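Putative C39-like peptidase (Bacillus anthracis, PDB 3ERV) is of unknown function but is probably a cysteine peptidase of the C39-like family, in the papain-like CA clan. Local coordinates at residues Asn176-Val181 with Ile192-Lys197. Numbering follows the deposited sequence.
Sequences NEHCVV and IRDPLK
The ring edge of H178 meets the carboxylate of D194. H178 NE2 donates to D194 OD1 over 2.7 Å, with an N-H...O angle of 158°. OD1 lies in the plane of the imidazole, but the nitrogen reaches it from above the carboxylate plane. The two planes are 41° apart. L196 N bonds to D194 OD1 from the opposite face, at 2.9 Å. This second bond closes an Asx turn and should limit rotation of the carboxylate. H178 carries CG anti to its backbone N (chi1 -165°), which swings the ring across to D194. The H178 side chain also touches C50 of helix 50-61. The arrangement is consistent with the Cys-His-Asp triad of C39-type cysteine peptidases, in which D194 would orient H178. H178 lies on strand 177-185 and D194 just follows strand 189-193; the two strands form an antiparallel hairpin. V181 and R193 are a hydrogen-bonded pair, joined by V181 N to R193 O at 3.0 Å and R193 N to V181 O at 2.8 Å. Packing is close here. CB of V180 sits 3.3 Å from R193 O, and V180 CG1 lies against the D194 carboxylate. CG2 of V180 meets CG2 of I192. The R193 side chain turns from the hairpin partner, and its NH2 bonds to V37 O. The L196 side is looser and faces solvent: CD1 of L196 lies 3.6 Å from CE1 of H178, oblique to the ring.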
# COMPACT_ATOMS: atom_id res chain seq x y z
N ASN A 176 3.91 12.80 1.45
CA ASN A 176 2.50 12.56 1.20
C ASN A 176 2.24 11.04 0.97
O ASN A 176 1.11 10.65 0.76
CB ASN A 176 2.17 13.23 -0.17
CG ASN A 176 1.91 14.70 -0.07
OD1 ASN A 176 0.76 15.11 0.06
ND2 ASN A 176 2.98 15.52 -0.13
N GLU A 177 3.31 10.24 0.89
CA GLU A 177 3.15 8.80 0.56
C GLU A 177 2.09 8.17 1.45
O GLU A 177 2.07 8.41 2.66
CB GLU A 177 4.47 8.01 0.75
CG GLU A 177 4.38 6.49 0.36
CD GLU A 177 4.26 5.50 1.55
OE1 GLU A 177 4.22 5.92 2.73
OE2 GLU A 177 4.17 4.27 1.29
N HIS A 178 1.24 7.36 0.85
CA HIS A 178 0.17 6.71 1.55
C HIS A 178 -0.15 5.31 0.96
O HIS A 178 0.25 4.96 -0.17
CB HIS A 178 -1.06 7.62 1.55
CG HIS A 178 -2.11 7.21 2.55
ND1 HIS A 178 -1.81 6.75 3.82
CD2 HIS A 178 -3.47 7.20 2.47
CE1 HIS A 178 -2.92 6.47 4.48
NE2 HIS A 178 -3.94 6.73 3.68
N CYS A 179 -0.87 4.50 1.72
CA CYS A 179 -1.17 3.15 1.24
C CYS A 179 -2.55 2.78 1.68
O CYS A 179 -2.90 2.96 2.83
CB CYS A 179 -0.12 2.15 1.76
SG CYS A 179 -0.45 0.45 1.28
N VAL A 180 -3.33 2.26 0.75
CA VAL A 180 -4.75 1.95 1.00
C VAL A 180 -5.10 0.63 0.29
O VAL A 180 -4.33 0.10 -0.51
CB VAL A 180 -5.73 3.13 0.53
CG1 VAL A 180 -5.34 4.51 1.15
CG2 VAL A 180 -5.81 3.22 -0.97
N VAL A 181 -6.28 0.10 0.58
CA VAL A 181 -6.79 -1.09 -0.08
C VAL A 181 -7.86 -0.66 -1.05
O VAL A 181 -8.84 -0.01 -0.62
CB VAL A 181 -7.42 -2.14 0.92
CG1 VAL A 181 -7.79 -3.44 0.17
CG2 VAL A 181 -6.47 -2.41 2.13
N ILE A 192 -12.23 2.72 -1.39
CA ILE A 192 -11.06 2.22 -0.69
C ILE A 192 -11.30 1.97 0.79
O ILE A 192 -12.27 2.48 1.38
CB ILE A 192 -9.87 3.18 -0.85
CG1 ILE A 192 -10.19 4.52 -0.16
CG2 ILE A 192 -9.52 3.38 -2.35
CD1 ILE A 192 -9.11 5.55 -0.30
N ARG A 193 -10.39 1.19 1.39
CA ARG A 193 -10.16 1.18 2.85
C ARG A 193 -8.88 1.99 3.11
O ARG A 193 -7.79 1.65 2.62
CB ARG A 193 -9.99 -0.25 3.39
CG ARG A 193 -11.25 -1.08 3.37
CD ARG A 193 -12.12 -0.93 4.61
NE ARG A 193 -13.20 -1.90 4.46
CZ ARG A 193 -14.43 -1.63 4.05
NH1 ARG A 193 -14.78 -0.36 3.79
NH2 ARG A 193 -15.31 -2.64 3.91
N ASP A 194 -9.02 3.07 3.86
CA ASP A 194 -7.90 3.94 4.18
C ASP A 194 -7.59 3.86 5.68
O ASP A 194 -8.40 4.32 6.50
CB ASP A 194 -8.29 5.37 3.80
CG ASP A 194 -7.15 6.34 3.95
OD1 ASP A 194 -6.30 6.16 4.86
OD2 ASP A 194 -7.12 7.27 3.12
N PRO A 195 -6.42 3.27 6.03
CA PRO A 195 -6.06 3.02 7.43
C PRO A 195 -5.93 4.30 8.28
O PRO A 195 -5.84 4.21 9.50
CB PRO A 195 -4.71 2.27 7.36
CG PRO A 195 -4.17 2.55 5.98
CD PRO A 195 -5.34 2.88 5.08
N LEU A 196 -5.94 5.46 7.64
CA LEU A 196 -5.99 6.74 8.34
C LEU A 196 -7.36 7.43 8.34
O LEU A 196 -7.48 8.52 8.87
CB LEU A 196 -5.00 7.70 7.74
CG LEU A 196 -3.56 7.56 8.25
CD1 LEU A 196 -2.66 8.52 7.46
CD2 LEU A 196 -3.50 7.84 9.74
N LYS A 197 -8.38 6.84 7.73
CA LYS A 197 -9.69 7.50 7.76
C LYS A 197 -10.73 6.62 8.42
O LYS A 197 -10.97 5.49 8.00
CB LYS A 197 -10.17 7.85 6.36
CG LYS A 197 -9.32 8.85 5.62
CD LYS A 197 -9.67 8.82 4.12
CE LYS A 197 -9.17 10.03 3.39
NZ LYS A 197 -9.83 11.19 3.98